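Local atomic coordinates of UDP-N-acetylglucosamine 4,6-dehydratase (Vibrio fischeri, PDB entry 3PVZ), a protein that binds NAD and probably acts as a lyase that removes water from UDP-N-acetylglucosamine. Residues T133-I138 against R368-E373. Sequence-based numbering, arbitrary orientation.
Sequences TLMRMI and RQWTKE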
ATOM      1  N   THR A 133       3.808   8.019 -11.485  1.00 41.81           N
ATOM      2  CA  THR A 133       2.659   7.448 -10.805  1.00 41.21           C
ATOM      3  C   THR A 133       1.534   7.086 -11.787  1.00 40.90           C
ATOM      4  O   THR A 133       0.899   6.041 -11.647  1.00 40.42           O
ATOM      5  CB  THR A 133       2.132   8.384  -9.710  1.00 41.02           C
ATOM      6  OG1 THR A 133       3.222   8.841  -8.894  1.00 42.74           O
ATOM      7  CG2 THR A 133       1.161   7.652  -8.837  1.00 40.94           C
ATOM      8  N   LEU A 134       1.339   7.915 -12.805  1.00 41.94           N
ATOM      9  CA  LEU A 134       0.323   7.691 -13.822  1.00 41.82           C
ATOM     10  C   LEU A 134       0.595   6.427 -14.607  1.00 41.01           C
ATOM     11  O   LEU A 134      -0.317   5.700 -14.949  1.00 41.50           O
ATOM     12  CB  LEU A 134       0.306   8.891 -14.769  1.00 43.67           C
ATOM     13  CG  LEU A 134      -0.796   9.095 -15.811  1.00 44.26           C
ATOM     14  CD1 LEU A 134      -2.195   8.952 -15.216  1.00 43.20           C
ATOM     15  CD2 LEU A 134      -0.641  10.469 -16.458  1.00 45.23           C
HETATM   16  N   MSE A 135       1.856   6.175 -14.922  1.00 41.47           N
HETATM   17  CA  MSE A 135       2.228   4.961 -15.650  1.00 40.62           C
HETATM   18  C   MSE A 135       1.985   3.769 -14.746  1.00 39.07           C
HETATM   19  O   MSE A 135       1.481   2.767 -15.197  1.00 37.91           O
HETATM   20  CB  MSE A 135       3.689   4.976 -16.088  1.00 41.28           C
HETATM   21  CG  MSE A 135       4.179   3.757 -16.811  1.00 40.03           C
HETATM   22 SE   MSE A 135       3.223   3.466 -18.437  0.65 40.66          SE
HETATM   23  CE  MSE A 135       4.395   4.548 -19.598  1.00 35.40           C
ATOM     24  N   ARG A 136       2.301   3.897 -13.463  1.00 38.40           N
ATOM     25  CA  ARG A 136       2.061   2.796 -12.554  1.00 37.37           C
ATOM     26  C   ARG A 136       0.567   2.451 -12.464  1.00 36.45           C
ATOM     27  O   ARG A 136       0.203   1.313 -12.334  1.00 34.74           O
ATOM     28  CB  ARG A 136       2.642   3.073 -11.154  1.00 36.63           C
ATOM     29  CG  ARG A 136       2.356   1.928 -10.222  1.00 35.47           C
ATOM     30  CD  ARG A 136       2.943   2.070  -8.843  1.00 37.94           C
ATOM     31  NE  ARG A 136       2.470   0.957  -8.031  1.00 36.05           N
ATOM     32  CZ  ARG A 136       2.075   1.037  -6.761  1.00 36.64           C
ATOM     33  NH1 ARG A 136       2.065   2.182  -6.106  1.00 40.02           N
ATOM     34  NH2 ARG A 136       1.612  -0.022  -6.153  1.00 37.77           N
HETATM   35  N   MSE A 137      -0.274   3.463 -12.495  1.00 37.54           N
HETATM   36  CA  MSE A 137      -1.717   3.306 -12.389  1.00 37.97           C
HETATM   37  C   MSE A 137      -2.211   2.575 -13.613  1.00 36.55           C
HETATM   38  O   MSE A 137      -3.113   1.785 -13.543  1.00 35.05           O
HETATM   39  CB  MSE A 137      -2.381   4.724 -12.257  1.00 39.97           C
HETATM   40  CG  MSE A 137      -3.770   4.864 -12.850  1.00 43.79           C
HETATM   41 SE   MSE A 137      -4.558   6.658 -12.694  0.65 55.60          SE
HETATM   42  CE  MSE A 137      -5.117   6.208 -10.830  1.00 37.65           C
ATOM     43  N   ILE A 138      -1.613   2.862 -14.753  1.00 37.51           N
ATOM     44  CA  ILE A 138      -1.959   2.159 -15.984  1.00 37.45           C
ATOM     45  C   ILE A 138      -1.532   0.687 -15.879  1.00 37.18           C
ATOM     46  O   ILE A 138      -2.268  -0.194 -16.326  1.00 35.88           O
ATOM     47  CB  ILE A 138      -1.293   2.793 -17.219  1.00 38.31           C
ATOM     48  CG1 ILE A 138      -1.949   4.127 -17.564  1.00 39.01           C
ATOM     49  CG2 ILE A 138      -1.386   1.858 -18.411  1.00 37.60           C
ATOM     50  CD1 ILE A 138      -1.080   4.947 -18.469  1.00 41.75           C
ATOM     51  N   ARG A 368      12.430   4.630 -21.700  1.00 59.36           N
ATOM     52  CA  ARG A 368      12.740   4.949 -20.304  1.00 59.14           C
ATOM     53  C   ARG A 368      12.388   6.380 -19.985  1.00 58.44           C
ATOM     54  O   ARG A 368      12.868   6.935 -18.998  1.00 58.89           O
ATOM     55  CB  ARG A 368      14.213   4.689 -19.919  1.00 60.16           C
ATOM     56  CG  ARG A 368      14.861   3.366 -20.361  1.00 62.94           C
ATOM     57  CD  ARG A 368      14.045   2.150 -20.087  1.00 66.36           C
ATOM     58  NE  ARG A 368      14.520   1.321 -18.972  1.00 70.32           N
ATOM     59  CZ  ARG A 368      14.010   0.116 -18.690  1.00 71.80           C
ATOM     60  NH1 ARG A 368      13.047  -0.387 -19.463  1.00 72.18           N
ATOM     61  NH2 ARG A 368      14.472  -0.604 -17.660  1.00 72.01           N
ATOM     62  N   GLN A 369      11.542   6.975 -20.817  1.00 57.97           N
ATOM     63  CA  GLN A 369      11.150   8.379 -20.658  0.60 58.26           C
ATOM     64  C   GLN A 369       9.833   8.629 -21.372  1.00 57.24           C
ATOM     65  O   GLN A 369       9.601   8.086 -22.458  1.00 56.59           O
ATOM     66  CB  GLN A 369      12.248   9.332 -21.190  0.60 60.14           C
ATOM     67  CG  GLN A 369      12.171   9.696 -22.697  0.60 63.15           C
ATOM     68  CD  GLN A 369      13.547   9.945 -23.349  0.60 67.49           C
ATOM     69  OE1 GLN A 369      14.425  10.615 -22.780  0.60 69.87           O
ATOM     70  NE2 GLN A 369      13.731   9.399 -24.554  0.60 68.89           N
ATOM     71  N   TRP A 370       9.007   9.469 -20.769  1.00 55.94           N
ATOM     72  CA  TRP A 370       7.725   9.829 -21.294  1.00 55.26           C
ATOM     73  C   TRP A 370       7.188  11.021 -20.488  1.00 56.40           C
ATOM     74  O   TRP A 370       7.638  11.294 -19.366  1.00 56.47           O
ATOM     75  CB  TRP A 370       6.765   8.636 -21.232  1.00 52.73           C
ATOM     76  CG  TRP A 370       6.469   8.138 -19.868  1.00 48.80           C
ATOM     77  CD1 TRP A 370       5.501   8.573 -19.055  1.00 48.05           C
ATOM     78  CD2 TRP A 370       7.128   7.067 -19.169  1.00 46.13           C
ATOM     79  NE1 TRP A 370       5.500   7.868 -17.884  1.00 46.70           N
ATOM     80  CE2 TRP A 370       6.492   6.932 -17.928  1.00 45.18           C
ATOM     81  CE3 TRP A 370       8.176   6.206 -19.483  1.00 44.27           C
ATOM     82  CZ2 TRP A 370       6.880   5.988 -16.980  1.00 43.47           C
ATOM     83  CZ3 TRP A 370       8.566   5.274 -18.553  1.00 45.32           C
ATOM     84  CH2 TRP A 370       7.917   5.169 -17.304  1.00 44.18           C
ATOM     85  N   THR A 371       6.229  11.727 -21.076  1.00 57.46           N
ATOM     86  CA  THR A 371       5.648  12.913 -20.476  1.00 57.79           C
ATOM     87  C   THR A 371       4.226  12.580 -20.093  1.00 57.25           C
ATOM     88  O   THR A 371       3.619  11.689 -20.689  1.00 56.98           O
ATOM     89  CB  THR A 371       5.593  14.043 -21.486  1.00 59.39           C
ATOM     90  OG1 THR A 371       4.840  13.601 -22.615  1.00 59.80           O
ATOM     91  CG2 THR A 371       7.023  14.483 -21.950  1.00 59.51           C
ATOM     92  N   LYS A 372       3.681  13.304 -19.121  1.00 57.21           N
ATOM     93  CA  LYS A 372       2.270  13.189 -18.807  1.00 56.61           C
ATOM     94  C   LYS A 372       1.426  13.392 -20.063  1.00 56.92           C
ATOM     95  O   LYS A 372       0.518  12.619 -20.352  1.00 55.53           O
ATOM     96  CB  LYS A 372       1.850  14.217 -17.751  1.00 57.06           C
ATOM     97  CG  LYS A 372       0.313  14.234 -17.564  1.00 57.29           C
ATOM     98  CD  LYS A 372      -0.163  14.777 -16.238  1.00 57.70           C
ATOM     99  CE  LYS A 372      -1.601  14.298 -15.989  1.00 57.60           C
ATOM    100  NZ  LYS A 372      -2.272  14.994 -14.868  1.00 57.02           N
ATOM    101  N   GLU A 373       1.743  14.439 -20.809  1.00 58.24           N
ATOM    102  CA  GLU A 373       0.905  14.855 -21.919  1.00 59.41           C
ATOM    103  C   GLU A 373       0.923  13.856 -23.069  1.00 58.46           C
ATOM    104  O   GLU A 373      -0.018  13.779 -23.829  1.00 57.90           O
ATOM    105  CB  GLU A 373       1.313  16.266 -22.381  1.00 62.16           C
ATOM    106  CG  GLU A 373       0.826  17.360 -21.404  1.00 65.46           C
ATOM    107  CD  GLU A 373      -0.707  17.555 -21.445  1.00 69.34           C
ATOM    108  OE1 GLU A 373      -1.224  17.894 -22.544  1.00 71.84           O
ATOM    109  OE2 GLU A 373      -1.386  17.360 -20.390  1.00 69.31           O
TER
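Selenomethionine Met135 sets off with CG anti to the backbone N (chi1 178°), then bends at chi2 and chi3, and the bends fold its end over the indole of Trp370. The Trp370 ring gets there through a chi1 of 62°, with CG between the backbone N and the carbonyl carbon. Met135 touches the ring at both ends of its side chain. The methyl, Met135 CE, lies over one face in a CH-pi contact, 3.7 Å from the centroid of the five-membered ring of Trp370 and 17° off its normal. Nearer the backbone, Met135 CB and CG both pack on Trp370 CZ2 at 3.5 Å. The selenium is farther off, above the face, with Met135 SE 5.0 Å from the centroid of the six-membered ring of Trp370. The result is a Met-aromatic contact. A hydrogen bond from Trp370 NE1 to the carbonyl O of Pro131, in the first turn of helix 131-154, helps fix the rotation of the indole.

A second, looser contact joins Leu134 and Lys372. Leu134 CD2 lies 4.0 Å from Lys372 CE, and the two side chains cross at about a right angle. Lys372 is extended, and its NZ hydrogen-bonds to the carbonyl O of Glu128.

Ala105 of the second subunit packs against Trp370. The contact joins the start of helix 372-382, and the turn before it, to helix 131-154 of the Rossmann-type domain. That helix links strands 115-118 and 159-163 of the parallel part of the sheet, and helices 351-367 and 372-382 pack on it.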